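Local coordinates for HD domain protein (Enterococcus faecalis, PDB 4LRL) that hydrolyses deoxyribonucleoside triphosphates as an allosterically regulated HD-domain enzyme, probably with dGTPase activity, and binds dGTP, dTTP and a metal ion, at residues H147-N152 with P306-D311; A286-E291 with P382-A387; R107-E112 with I235-G240. One frame throughout, in Å; residues are numbered along the deposited sequence.

Contact 1. Residues H147-N152 with P306-D311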
ATOM      1  N   HIS C 147      17.467  -1.736 -33.599  1.00 49.51           N
ATOM      2  CA  HIS C 147      16.835  -1.459 -34.886  1.00 51.18           C
ATOM      3  C   HIS C 147      17.766  -0.672 -35.816  1.00 52.79           C
ATOM      4  O   HIS C 147      17.891  -1.007 -36.994  1.00 54.91           O
ATOM      5  CB  HIS C 147      15.492  -0.734 -34.710  1.00 50.40           C
ATOM      6  CG  HIS C 147      14.843  -0.348 -36.007  1.00 52.78           C
ATOM      7  ND1 HIS C 147      14.625   0.964 -36.371  1.00 53.03           N
ATOM      8  CD2 HIS C 147      14.388  -1.105 -37.035  1.00 54.28           C
ATOM      9  CE1 HIS C 147      14.049   1.000 -37.560  1.00 55.28           C
ATOM     10  NE2 HIS C 147      13.900  -0.242 -37.988  1.00 56.44           N
ATOM     11  N   ILE C 148      18.429   0.349 -35.273  1.00 52.30           N
ATOM     12  CA  ILE C 148      19.285   1.244 -36.066  1.00 53.94           C
ATOM     13  C   ILE C 148      20.688   0.674 -36.303  1.00 55.20           C
ATOM     14  O   ILE C 148      21.227   0.776 -37.412  1.00 56.96           O
ATOM     15  CB  ILE C 148      19.413   2.661 -35.412  1.00 53.39           C
ATOM     16  CG1 ILE C 148      18.031   3.268 -35.093  1.00 51.84           C
ATOM     17  CG2 ILE C 148      20.266   3.600 -36.274  1.00 55.02           C
ATOM     18  CD1 ILE C 148      17.132   3.499 -36.300  1.00 53.00           C
ATOM     19  N   PHE C 149      21.280   0.082 -35.267  1.00 54.10           N
ATOM     20  CA  PHE C 149      22.670  -0.368 -35.356  1.00 55.54           C
ATOM     21  C   PHE C 149      22.863  -1.879 -35.491  1.00 56.28           C
ATOM     22  O   PHE C 149      23.992  -2.359 -35.521  1.00 57.24           O
ATOM     23  CB  PHE C 149      23.486   0.190 -34.193  1.00 54.31           C
ATOM     24  CG  PHE C 149      23.528   1.687 -34.159  1.00 54.18           C
ATOM     25  CD1 PHE C 149      22.805   2.394 -33.205  1.00 52.06           C
ATOM     26  CD2 PHE C 149      24.270   2.394 -35.094  1.00 56.00           C
ATOM     27  CE1 PHE C 149      22.836   3.783 -33.171  1.00 52.06           C
ATOM     28  CE2 PHE C 149      24.304   3.795 -35.071  1.00 56.75           C
ATOM     29  CZ  PHE C 149      23.586   4.486 -34.107  1.00 54.11           C
ATOM     30  N   ASP C 150      21.752  -2.608 -35.583  1.00 56.37           N
ATOM     31  CA  ASP C 150      21.739  -4.061 -35.780  1.00 57.62           C
ATOM     32  C   ASP C 150      22.549  -4.852 -34.735  1.00 56.96           C
ATOM     33  O   ASP C 150      23.170  -5.870 -35.049  1.00 58.33           O
ATOM     34  CB  ASP C 150      22.134  -4.429 -37.225  1.00 60.39           C
ATOM     35  CG  ASP C 150      21.373  -5.644 -37.751  1.00 62.34           C
ATOM     36  OD1 ASP C 150      20.306  -5.984 -37.175  1.00 61.05           O
ATOM     37  OD2 ASP C 150      21.841  -6.262 -38.739  1.00 65.30           O
ATOM     38  N   THR C 151      22.537  -4.364 -33.495  1.00 55.40           N
ATOM     39  CA  THR C 151      23.081  -5.097 -32.353  1.00 54.44           C
ATOM     40  C   THR C 151      22.073  -6.150 -31.879  1.00 53.50           C
ATOM     41  O   THR C 151      20.897  -6.106 -32.250  1.00 53.58           O
ATOM     42  CB  THR C 151      23.418  -4.151 -31.166  1.00 53.18           C
ATOM     43  OG1 THR C 151      22.285  -3.330 -30.861  1.00 51.62           O
ATOM     44  CG2 THR C 151      24.600  -3.255 -31.491  1.00 54.45           C
ATOM     45  N   ASN C 152      22.537  -7.097 -31.069  1.00 52.82           N
ATOM     46  CA  ASN C 152      21.675  -8.109 -30.463  1.00 51.70           C
ATOM     47  C   ASN C 152      22.151  -8.340 -29.033  1.00 49.96           C
ATOM     48  O   ASN C 152      23.285  -8.771 -28.816  1.00 50.84           O
ATOM     49  CB  ASN C 152      21.717  -9.412 -31.282  1.00 53.60           C
ATOM     50  CG  ASN C 152      20.888 -10.530 -30.661  1.00 53.35           C
ATOM     51  OD1 ASN C 152      21.054 -10.875 -29.494  1.00 54.87           O
ATOM     52  ND2 ASN C 152      19.999 -11.109 -31.450  1.00 55.28           N
ATOM     53  N   PRO C 306      32.006   3.945 -34.171  1.00 53.51           N
ATOM     54  CA  PRO C 306      32.107   2.521 -34.534  1.00 54.46           C
ATOM     55  C   PRO C 306      30.769   1.910 -34.937  1.00 53.59           C
ATOM     56  O   PRO C 306      30.729   0.995 -35.758  1.00 54.77           O
ATOM     57  CB  PRO C 306      32.600   1.864 -33.247  1.00 54.22           C
ATOM     58  CG  PRO C 306      33.295   2.937 -32.514  1.00 54.06           C
ATOM     59  CD  PRO C 306      32.550   4.192 -32.820  1.00 53.01           C
ATOM     60  N   PHE C 307      29.689   2.435 -34.365  1.00 51.68           N
ATOM     61  CA  PHE C 307      28.338   1.964 -34.653  1.00 50.96           C
ATOM     62  C   PHE C 307      27.763   2.571 -35.938  1.00 51.31           C
ATOM     63  O   PHE C 307      27.058   1.885 -36.684  1.00 51.66           O
ATOM     64  CB  PHE C 307      27.435   2.181 -33.426  1.00 48.99           C
ATOM     65  CG  PHE C 307      27.955   1.495 -32.193  1.00 48.87           C
ATOM     66  CD1 PHE C 307      27.592   0.183 -31.910  1.00 49.22           C
ATOM     67  CD2 PHE C 307      28.865   2.136 -31.361  1.00 48.02           C
ATOM     68  CE1 PHE C 307      28.102  -0.464 -30.797  1.00 49.76           C
ATOM     69  CE2 PHE C 307      29.388   1.498 -30.256  1.00 48.04           C
ATOM     70  CZ  PHE C 307      29.006   0.197 -29.969  1.00 50.00           C
ATOM     71  N   PHE C 308      28.079   3.839 -36.205  1.00 51.51           N
ATOM     72  CA  PHE C 308      27.790   4.435 -37.512  1.00 52.07           C
ATOM     73  C   PHE C 308      28.426   3.606 -38.629  1.00 54.66           C
ATOM     74  O   PHE C 308      27.798   3.347 -39.659  1.00 55.59           O
ATOM     75  CB  PHE C 308      28.333   5.860 -37.607  1.00 52.14           C
ATOM     76  CG  PHE C 308      27.642   6.854 -36.720  1.00 49.66           C
ATOM     77  CD1 PHE C 308      28.352   7.930 -36.197  1.00 49.89           C
ATOM     78  CD2 PHE C 308      26.291   6.737 -36.418  1.00 47.52           C
ATOM     79  CE1 PHE C 308      27.730   8.875 -35.377  1.00 48.73           C
ATOM     80  CE2 PHE C 308      25.659   7.677 -35.597  1.00 45.64           C
ATOM     81  CZ  PHE C 308      26.382   8.746 -35.079  1.00 46.07           C
ATOM     82  N   LYS C 309      29.672   3.189 -38.414  1.00 56.30           N
ATOM     83  CA  LYS C 309      30.456   2.476 -39.428  1.00 58.77           C
ATOM     84  C   LYS C 309      30.015   1.022 -39.616  1.00 59.27           C
ATOM     85  O   LYS C 309      30.414   0.374 -40.589  1.00 61.47           O
ATOM     86  CB  LYS C 309      31.946   2.506 -39.063  1.00 60.45           C
ATOM     87  CG  LYS C 309      32.625   3.865 -39.202  1.00 61.51           C
ATOM     88  CD  LYS C 309      34.028   3.837 -38.590  1.00 64.21           C
ATOM     89  CE  LYS C 309      34.877   5.020 -39.049  1.00 66.80           C
ATOM     90  NZ  LYS C 309      36.268   4.985 -38.494  1.00 68.80           N
ATOM     91  N   GLY C 310      29.210   0.514 -38.682  1.00 57.40           N
ATOM     92  CA  GLY C 310      28.806  -0.896 -38.670  1.00 57.99           C
ATOM     93  C   GLY C 310      29.962  -1.834 -38.358  1.00 60.17           C
ATOM     94  O   GLY C 310      30.039  -2.947 -38.891  1.00 61.96           O
ATOM     95  N   ASP C 311      30.865  -1.380 -37.492  1.00 59.92           N
ATOM     96  CA  ASP C 311      32.072  -2.126 -37.160  1.00 61.81           C
ATOM     97  C   ASP C 311      32.502  -1.728 -35.753  1.00 60.13           C
ATOM     98  O   ASP C 311      33.241  -0.758 -35.567  1.00 60.42           O
ATOM     99  CB  ASP C 311      33.178  -1.822 -38.182  1.00 64.42           C
ATOM    100  CG  ASP C 311      34.379  -2.757 -38.066  1.00 68.37           C
ATOM    101  OD1 ASP C 311      34.478  -3.530 -37.085  1.00 70.42           O
ATOM    102  OD2 ASP C 311      35.243  -2.715 -38.969  1.00 72.01           O
TER
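The ring of F149 is packed on both faces and at one edge: F307 CB lies over one face, its own neighbour I148 CG2 sits over the centre of the other, and F308 CD2 comes in near the ring plane. This is a cluster of phenylalanines in the helical HD-domain fold, joining the end of helix 142-149 to the short helix 305-308 of the HD-associated region. The F307 contact is a CH-pi interaction, with CB 4.0 Å from the centroid of the F149 ring and 29° off its normal. The rest of F307 leads away: its CG lies anti to the carbonyl carbon (chi1 -57°), which carries the ring off to stack on F312 and to meet F145 edge-to-face. F308 runs alongside F149 and in the same direction, its CD2 3.8 Å from F149 CE2, before reaching F290 of helix 270-291. F145, one turn before F149, also touches the F149 ring, so the group is aromatic almost throughout. Both segments leave helical geometry here. D150 takes positive phi, and G310 closes a Schellman motif in which D311 N bonds to P306 O at 2.9 Å and G310 N, weakly, to F307 O. F149 CD2 lies 3.2 Å from that same F307 O.

Contact 2. Residues A286-E291 with P382-A387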
ATOM      1  N   ALA C 286      21.496  10.840 -37.682  1.00 39.88           N
ATOM      2  CA  ALA C 286      22.912  10.940 -37.343  1.00 41.16           C
ATOM      3  C   ALA C 286      23.766   9.976 -38.179  1.00 42.75           C
ATOM      4  O   ALA C 286      24.812  10.362 -38.692  1.00 43.88           O
ATOM      5  CB  ALA C 286      23.117  10.697 -35.870  1.00 40.04           C
ATOM      6  N   LYS C 287      23.300   8.736 -38.314  1.00 42.91           N
ATOM      7  CA  LYS C 287      23.979   7.728 -39.120  1.00 45.19           C
ATOM      8  C   LYS C 287      24.063   8.181 -40.581  1.00 46.83           C
ATOM      9  O   LYS C 287      25.118   8.067 -41.218  1.00 48.38           O
ATOM     10  CB  LYS C 287      23.256   6.378 -38.995  1.00 44.42           C
ATOM     11  CG  LYS C 287      23.875   5.209 -39.775  1.00 46.68           C
ATOM     12  CD  LYS C 287      23.318   3.859 -39.285  1.00 46.93           C
ATOM     13  CE  LYS C 287      23.304   2.782 -40.379  1.00 49.14           C
ATOM     14  NZ  LYS C 287      24.642   2.259 -40.732  1.00 51.34           N
ATOM     15  N   GLU C 288      22.954   8.710 -41.096  1.00 46.56           N
ATOM     16  CA  GLU C 288      22.887   9.139 -42.497  1.00 48.64           C
ATOM     17  C   GLU C 288      23.808  10.303 -42.773  1.00 49.38           C
ATOM     18  O   GLU C 288      24.457  10.348 -43.816  1.00 50.88           O
ATOM     19  CB  GLU C 288      21.468   9.534 -42.881  1.00 47.60           C
ATOM     20  CG  GLU C 288      20.559   8.353 -43.120  1.00 50.16           C
ATOM     21  CD  GLU C 288      19.111   8.769 -43.250  1.00 51.84           C
ATOM     22  OE1 GLU C 288      18.692   9.699 -42.519  1.00 50.74           O
ATOM     23  OE2 GLU C 288      18.399   8.163 -44.082  1.00 53.93           O
ATOM     24  N   LEU C 289      23.844  11.246 -41.832  1.00 48.57           N
ATOM     25  CA  LEU C 289      24.676  12.437 -41.958  1.00 49.57           C
ATOM     26  C   LEU C 289      26.159  12.072 -41.936  1.00 51.86           C
ATOM     27  O   LEU C 289      26.950  12.628 -42.691  1.00 53.74           O
ATOM     28  CB  LEU C 289      24.328  13.462 -40.875  1.00 47.86           C
ATOM     29  CG  LEU C 289      23.038  14.274 -41.056  1.00 45.32           C
ATOM     30  CD1 LEU C 289      22.773  15.108 -39.805  1.00 43.91           C
ATOM     31  CD2 LEU C 289      23.078  15.158 -42.293  1.00 42.64           C
ATOM     32  N   PHE C 290      26.509  11.105 -41.092  1.00 52.27           N
ATOM     33  CA  PHE C 290      27.861  10.575 -41.017  1.00 54.79           C
ATOM     34  C   PHE C 290      28.274   9.850 -42.305  1.00 57.32           C
ATOM     35  O   PHE C 290      29.454   9.834 -42.657  1.00 59.21           O
ATOM     36  CB  PHE C 290      27.982   9.633 -39.815  1.00 53.88           C
ATOM     37  CG  PHE C 290      29.381   9.155 -39.554  1.00 55.71           C
ATOM     38  CD1 PHE C 290      30.296   9.969 -38.886  1.00 56.64           C
ATOM     39  CD2 PHE C 290      29.786   7.891 -39.975  1.00 56.09           C
ATOM     40  CE1 PHE C 290      31.595   9.526 -38.643  1.00 58.40           C
ATOM     41  CE2 PHE C 290      31.080   7.441 -39.739  1.00 57.90           C
ATOM     42  CZ  PHE C 290      31.986   8.260 -39.071  1.00 59.08           C
ATOM     43  N   GLU C 291      27.299   9.249 -42.991  1.00 57.54           N
ATOM     44  CA  GLU C 291      27.554   8.483 -44.217  1.00 60.35           C
ATOM     45  C   GLU C 291      27.584   9.361 -45.468  1.00 61.83           C
ATOM     46  O   GLU C 291      28.111   8.948 -46.497  1.00 64.00           O
ATOM     47  CB  GLU C 291      26.524   7.360 -44.395  1.00 59.43           C
ATOM     48  CG  GLU C 291      26.744   6.146 -43.508  1.00 60.15           C
ATOM     49  CD  GLU C 291      25.495   5.273 -43.359  1.00 59.89           C
ATOM     50  OE1 GLU C 291      24.381   5.703 -43.749  1.00 58.73           O
ATOM     51  OE2 GLU C 291      25.629   4.149 -42.839  1.00 60.48           O
ATOM     52  N   PRO C 382       8.484  13.554 -44.141  1.00 39.00           N
ATOM     53  CA  PRO C 382       7.691  12.411 -43.654  1.00 37.98           C
ATOM     54  C   PRO C 382       8.534  11.216 -43.193  1.00 37.54           C
ATOM     55  O   PRO C 382       8.092  10.431 -42.346  1.00 36.23           O
ATOM     56  CB  PRO C 382       6.850  12.012 -44.875  1.00 38.67           C
ATOM     57  CG  PRO C 382       6.934  13.178 -45.825  1.00 39.83           C
ATOM     58  CD  PRO C 382       8.256  13.811 -45.576  1.00 39.95           C
ATOM     59  N   LYS C 383       9.734  11.077 -43.745  1.00 38.32           N
ATOM     60  CA  LYS C 383      10.612   9.983 -43.347  1.00 38.31           C
ATOM     61  C   LYS C 383      11.056  10.086 -41.880  1.00 36.96           C
ATOM     62  O   LYS C 383      11.360   9.070 -41.259  1.00 36.77           O
ATOM     63  CB  LYS C 383      11.822   9.878 -44.268  1.00 39.66           C
ATOM     64  CG  LYS C 383      11.487   9.497 -45.693  1.00 43.15           C
ATOM     65  CD  LYS C 383      12.554   8.577 -46.289  1.00 47.27           C
ATOM     66  CE  LYS C 383      12.408   8.415 -47.804  1.00 49.67           C
ATOM     67  NZ  LYS C 383      12.864   9.631 -48.526  1.00 51.75           N
ATOM     68  N   TYR C 384      11.067  11.308 -41.339  1.00 36.21           N
ATOM     69  CA  TYR C 384      11.547  11.575 -39.981  1.00 35.33           C
ATOM     70  C   TYR C 384      10.444  12.047 -39.058  1.00 34.57           C
ATOM     71  O   TYR C 384      10.570  11.959 -37.831  1.00 34.51           O
ATOM     72  CB  TYR C 384      12.694  12.595 -39.990  1.00 35.73           C
ATOM     73  CG  TYR C 384      13.842  12.184 -40.888  1.00 37.53           C
ATOM     74  CD1 TYR C 384      13.890  12.601 -42.215  1.00 38.00           C
ATOM     75  CD2 TYR C 384      14.860  11.348 -40.419  1.00 38.03           C
ATOM     76  CE1 TYR C 384      14.923  12.215 -43.051  1.00 39.88           C
ATOM     77  CE2 TYR C 384      15.906  10.952 -41.254  1.00 38.41           C
ATOM     78  CZ  TYR C 384      15.923  11.394 -42.567  1.00 40.00           C
ATOM     79  OH  TYR C 384      16.949  11.034 -43.402  1.00 41.66           O
ATOM     80  N   TYR C 385       9.355  12.530 -39.636  1.00 34.26           N
ATOM     81  CA  TYR C 385       8.287  13.094 -38.826  1.00 33.69           C
ATOM     82  C   TYR C 385       7.017  12.254 -38.760  1.00 33.06           C
ATOM     83  O   TYR C 385       6.043  12.670 -38.138  1.00 32.61           O
ATOM     84  CB  TYR C 385       8.016  14.548 -39.232  1.00 34.37           C
ATOM     85  CG  TYR C 385       9.142  15.439 -38.786  1.00 35.10           C
ATOM     86  CD1 TYR C 385      10.149  15.819 -39.678  1.00 36.35           C
ATOM     87  CD2 TYR C 385       9.238  15.852 -37.451  1.00 35.20           C
ATOM     88  CE1 TYR C 385      11.202  16.623 -39.262  1.00 37.33           C
ATOM     89  CE2 TYR C 385      10.293  16.653 -37.020  1.00 36.38           C
ATOM     90  CZ  TYR C 385      11.270  17.034 -37.935  1.00 37.41           C
ATOM     91  OH  TYR C 385      12.320  17.815 -37.522  1.00 38.43           O
ATOM     92  N   THR C 386       7.042  11.078 -39.393  1.00 32.41           N
ATOM     93  CA  THR C 386       5.940  10.123 -39.312  1.00 31.96           C
ATOM     94  C   THR C 386       6.483   8.719 -39.116  1.00 32.35           C
ATOM     95  O   THR C 386       7.644   8.445 -39.395  1.00 32.21           O
ATOM     96  CB  THR C 386       5.028  10.109 -40.588  1.00 32.58           C
ATOM     97  OG1 THR C 386       5.705   9.478 -41.689  1.00 32.19           O
ATOM     98  CG2 THR C 386       4.578  11.502 -40.983  1.00 31.92           C
ATOM     99  N   ALA C 387       5.626   7.827 -38.644  1.00 32.92           N
ATOM    100  CA  ALA C 387       5.966   6.419 -38.540  1.00 33.92           C
ATOM    101  C   ALA C 387       4.712   5.571 -38.492  1.00 34.88           C
ATOM    102  O   ALA C 387       3.612   6.075 -38.260  1.00 34.49           O
ATOM    103  CB  ALA C 387       6.826   6.151 -37.291  1.00 33.41           C
TER
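E288 and Y384 bring together two pieces of helix, the last turns of helix 270-291 and the single turn 382-385. The first is helical throughout: F290 N bonds to A286 O at 3.0 Å, while E291 N makes weaker bonds to K287 O and E288 O. The second is brief. T386 has already left helical backbone angles, and at A387 the chain passes into strand 387-389. P382 O takes two donors from this exit residue, a weak bond from T386 N and a firmer one from T386 OG1 at 2.7 Å, so the threonine side chain fastens the end of the turn to its beginning. Between the two helices the backbones stay well apart, and the gap is spanned by side chains reaching from opposite directions. Y384 OH donates to E288 OE1, modelled at 2.4 Å, a very short length whose value is doubtful. E288 gets there because its chain is extended beyond CG (chi2 170°). OE1 arrives at the edge of the tyrosine ring, in its plane, with the carboxylate turned 62° from the ring. E288 OE2, 3.3 Å from Y384 OH, has too poor an angle to count as a second bond. R285 NH1 also bonds to Y384 OH, so the phenol oxygen has a second partner from the same helix. One residue along the helix from E288, K287 NZ forms a salt bridge with E291 OE2, meeting it on the syn side. H281 ND1 pairs with Y384 O, giving helix 270-291 a further hold on the turn. What results is a tyrosine-carboxylate link between two helices of the HD-associated region, structural packing away from the nucleotide and metal sites.

Contact 3. Residues R107-E112 with I235-G240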
ATOM      1  N   ARG C 107      14.987 -26.668   0.332  1.00 49.34           N
ATOM      2  CA  ARG C 107      14.481 -27.153   1.623  1.00 51.57           C
ATOM      3  C   ARG C 107      13.170 -27.964   1.573  1.00 51.56           C
ATOM      4  O   ARG C 107      12.822 -28.628   2.543  1.00 53.08           O
ATOM      5  CB  ARG C 107      14.447 -26.034   2.682  1.00 51.77           C
ATOM      6  CG  ARG C 107      13.146 -25.273   2.807  1.00 53.72           C
ATOM      7  CD  ARG C 107      13.201 -24.298   3.987  1.00 57.73           C
ATOM      8  NE  ARG C 107      14.173 -23.215   3.782  1.00 58.95           N
ATOM      9  CZ  ARG C 107      13.896 -21.914   3.876  1.00 59.62           C
ATOM     10  NH1 ARG C 107      14.860 -21.022   3.679  1.00 59.94           N
ATOM     11  NH2 ARG C 107      12.669 -21.494   4.176  1.00 59.69           N
ATOM     12  N   ASN C 108      12.463 -27.926   0.446  1.00 50.17           N
ATOM     13  CA  ASN C 108      11.180 -28.624   0.332  1.00 50.48           C
ATOM     14  C   ASN C 108      11.128 -29.663  -0.789  1.00 50.90           C
ATOM     15  O   ASN C 108      10.380 -30.641  -0.707  1.00 51.85           O
ATOM     16  CB  ASN C 108      10.029 -27.624   0.169  1.00 49.45           C
ATOM     17  CG  ASN C 108       9.879 -26.701   1.363  1.00 49.21           C
ATOM     18  OD1 ASN C 108       9.482 -27.118   2.449  1.00 51.15           O
ATOM     19  ND2 ASN C 108      10.199 -25.438   1.164  1.00 48.43           N
ATOM     20  N   TYR C 109      11.923 -29.451  -1.835  1.00 49.89           N
ATOM     21  CA  TYR C 109      11.852 -30.308  -3.015  1.00 50.55           C
ATOM     22  C   TYR C 109      13.218 -30.746  -3.525  1.00 51.19           C
ATOM     23  O   TYR C 109      13.441 -30.799  -4.732  1.00 50.89           O
ATOM     24  CB  TYR C 109      11.088 -29.600  -4.136  1.00 48.74           C
ATOM     25  CG  TYR C 109       9.794 -28.961  -3.704  1.00 48.09           C
ATOM     26  CD1 TYR C 109       9.696 -27.582  -3.564  1.00 46.24           C
ATOM     27  CD2 TYR C 109       8.668 -29.736  -3.432  1.00 49.74           C
ATOM     28  CE1 TYR C 109       8.509 -26.980  -3.163  1.00 46.61           C
ATOM     29  CE2 TYR C 109       7.478 -29.147  -3.023  1.00 50.39           C
ATOM     30  CZ  TYR C 109       7.410 -27.764  -2.890  1.00 48.42           C
ATOM     31  OH  TYR C 109       6.237 -27.176  -2.498  1.00 48.90           O
ATOM     32  N   SER C 110      14.133 -31.047  -2.610  1.00 52.78           N
ATOM     33  CA  SER C 110      15.478 -31.475  -2.992  1.00 54.17           C
ATOM     34  C   SER C 110      15.421 -32.850  -3.667  1.00 56.26           C
ATOM     35  O   SER C 110      14.421 -33.571  -3.547  1.00 56.84           O
ATOM     36  CB  SER C 110      16.398 -31.518  -1.771  1.00 54.96           C
ATOM     37  OG  SER C 110      16.201 -32.711  -1.028  1.00 57.30           O
ATOM     38  N   VAL C 111      16.488 -33.202  -4.380  1.00 57.70           N
ATOM     39  CA  VAL C 111      16.593 -34.524  -5.005  1.00 60.37           C
ATOM     40  C   VAL C 111      16.590 -35.624  -3.939  1.00 63.21           C
ATOM     41  O   VAL C 111      16.089 -36.723  -4.181  1.00 64.80           O
ATOM     42  CB  VAL C 111      17.821 -34.629  -5.951  1.00 60.53           C
ATOM     43  CG1 VAL C 111      18.095 -36.079  -6.351  1.00 62.73           C
ATOM     44  CG2 VAL C 111      17.595 -33.782  -7.194  1.00 58.69           C
ATOM     45  N   GLU C 112      17.118 -35.302  -2.757  1.00 64.49           N
ATOM     46  CA  GLU C 112      17.041 -36.175  -1.582  1.00 67.65           C
ATOM     47  C   GLU C 112      15.618 -36.614  -1.223  1.00 68.29           C
ATOM     48  O   GLU C 112      15.442 -37.597  -0.513  1.00 70.40           O
ATOM     49  CB  GLU C 112      17.644 -35.480  -0.356  1.00 68.11           C
ATOM     50  CG  GLU C 112      19.149 -35.601  -0.200  1.00 70.85           C
ATOM     51  CD  GLU C 112      19.585 -35.563   1.268  1.00 74.58           C
ATOM     52  OE1 GLU C 112      19.231 -36.497   2.028  1.00 75.88           O
ATOM     53  OE2 GLU C 112      20.285 -34.598   1.657  1.00 74.93           O
ATOM     54  N   ILE C 235       5.277 -22.699  -6.091  1.00 40.06           N
ATOM     55  CA  ILE C 235       6.284 -23.011  -7.120  1.00 39.49           C
ATOM     56  C   ILE C 235       7.023 -24.308  -6.783  1.00 40.39           C
ATOM     57  O   ILE C 235       7.318 -24.593  -5.622  1.00 40.48           O
ATOM     58  CB  ILE C 235       7.291 -21.850  -7.342  1.00 38.66           C
ATOM     59  CG1 ILE C 235       8.081 -22.062  -8.640  1.00 37.47           C
ATOM     60  CG2 ILE C 235       8.227 -21.673  -6.121  1.00 39.72           C
ATOM     61  CD1 ILE C 235       8.840 -20.844  -9.143  1.00 36.20           C
ATOM     62  N   ARG C 236       7.327 -25.082  -7.812  1.00 41.15           N
ATOM     63  CA  ARG C 236       7.840 -26.434  -7.616  1.00 43.01           C
ATOM     64  C   ARG C 236       8.706 -26.874  -8.805  1.00 42.93           C
ATOM     65  O   ARG C 236       8.396 -26.541  -9.946  1.00 42.47           O
ATOM     66  CB  ARG C 236       6.650 -27.380  -7.447  1.00 43.72           C
ATOM     67  CG  ARG C 236       6.986 -28.828  -7.170  1.00 47.39           C
ATOM     68  CD  ARG C 236       5.834 -29.724  -7.572  1.00 50.02           C
ATOM     69  NE  ARG C 236       5.896 -31.018  -6.901  1.00 52.92           N
ATOM     70  CZ  ARG C 236       5.148 -31.360  -5.856  1.00 55.07           C
ATOM     71  NH1 ARG C 236       4.262 -30.508  -5.341  1.00 55.61           N
ATOM     72  NH2 ARG C 236       5.288 -32.563  -5.320  1.00 57.42           N
ATOM     73  N   PRO C 237       9.796 -27.621  -8.543  1.00 43.72           N
ATOM     74  CA  PRO C 237      10.484 -28.254  -9.656  1.00 43.86           C
ATOM     75  C   PRO C 237       9.803 -29.566 -10.038  1.00 44.26           C
ATOM     76  O   PRO C 237       9.093 -30.152  -9.229  1.00 44.92           O
ATOM     77  CB  PRO C 237      11.868 -28.555  -9.077  1.00 44.73           C
ATOM     78  CG  PRO C 237      11.592 -28.844  -7.630  1.00 45.08           C
ATOM     79  CD  PRO C 237      10.456 -27.913  -7.251  1.00 44.61           C
ATOM     80  N   TYR C 238      10.007 -29.993 -11.279  1.00 44.20           N
ATOM     81  CA  TYR C 238       9.722 -31.363 -11.709  1.00 44.57           C
ATOM     82  C   TYR C 238      10.691 -31.709 -12.839  1.00 44.89           C
ATOM     83  O   TYR C 238      11.481 -30.857 -13.275  1.00 44.27           O
ATOM     84  CB  TYR C 238       8.257 -31.533 -12.139  1.00 44.45           C
ATOM     85  CG  TYR C 238       7.913 -30.954 -13.493  1.00 43.51           C
ATOM     86  CD1 TYR C 238       7.685 -31.787 -14.585  1.00 43.98           C
ATOM     87  CD2 TYR C 238       7.815 -29.574 -13.680  1.00 42.39           C
ATOM     88  CE1 TYR C 238       7.380 -31.261 -15.840  1.00 44.45           C
ATOM     89  CE2 TYR C 238       7.498 -29.032 -14.923  1.00 42.33           C
ATOM     90  CZ  TYR C 238       7.285 -29.882 -16.001  1.00 44.35           C
ATOM     91  OH  TYR C 238       6.974 -29.359 -17.236  1.00 45.23           O
ATOM     92  N   LYS C 239      10.616 -32.947 -13.321  1.00 45.85           N
ATOM     93  CA  LYS C 239      11.548 -33.450 -14.327  1.00 46.66           C
ATOM     94  C   LYS C 239      11.687 -32.524 -15.536  1.00 45.80           C
ATOM     95  O   LYS C 239      12.798 -32.294 -16.012  1.00 46.15           O
ATOM     96  CB  LYS C 239      11.138 -34.858 -14.768  1.00 48.36           C
ATOM     97  CG  LYS C 239      12.203 -35.612 -15.534  1.00 49.70           C
ATOM     98  CD  LYS C 239      11.704 -37.015 -15.847  1.00 52.83           C
ATOM     99  CE  LYS C 239      12.772 -37.858 -16.499  1.00 54.11           C
ATOM    100  NZ  LYS C 239      12.296 -39.247 -16.634  1.00 57.51           N
ATOM    101  N   GLY C 240      10.566 -31.983 -16.010  1.00 44.69           N
ATOM    102  CA  GLY C 240      10.558 -31.093 -17.167  1.00 43.87           C
ATOM    103  C   GLY C 240      10.686 -29.616 -16.833  1.00 42.62           C
ATOM    104  O   GLY C 240      10.445 -28.764 -17.686  1.00 42.39           O
TER
HETATM  105  O   HOH W   1       4.827 -27.813  -4.880  1.00 56.64           O
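Y109 and R236 cross at about a right angle, the arginine's aliphatic stem lying over the tyrosine ring. Here the C-terminal end of helix 87-108 in the HD domain meets strand 235-238, an outermost strand of a small mixed sheet within the chain and the first arm of a beta-hairpin with strand 241-245. R236 CG sits nearly above the ring centre, 4.2 Å from the Y109 centroid and only 12° off the normal, a CH-pi contact. A chi1 of -177°, with CG anti to the backbone N, sets that atom over the ring, and the chain, extended from there to NE, carries the guanidinium on past it. The guanidinium plane is 40° from that of the phenol, with Y109 CE2 over one of its faces. On the opposite face of the tyrosine lies N108 CB, offset toward the rim, so the ring is held between its own neighbour and the strand. P237 also crosses Y109 at about a right angle and packs against the root of that side chain: P237 CD is 3.6 Å from Y109 CB. P237 also touches F105 and W119. Y109 pairs with W119 through the backbone, and K239 NZ, just past the strand, salt-bridges to E116, which joins the strand's end to the chain after helix 111-114. At the far end of the phenol a water closes the pair, 2.8 Å from Y109 OH and accepting a weak bond, also 2.8 Å, from R236 NH1.

Overall arrangement
Contacts 1 and 3 both join the HD domain to the HD-associated region, but at places whose centres lie 43 Å apart, whereas contact 2 stays within the associated region. Contact 1 is buried and almost wholly aromatic; the other two are only partly buried, and polar groups enter, a direct tyrosine-carboxylate bond in contact 2 and a water between tyrosine and arginine in contact 3. Contacts 1 and 2 touch each other, F308 CB lying 3.4 Å from F290 CD2; helix 270-291 meets helix 305-308 through F290 and helix 382-385 through E288. Contact 3, which brings in a sheet edge, lies across the chain's centre from contact 2.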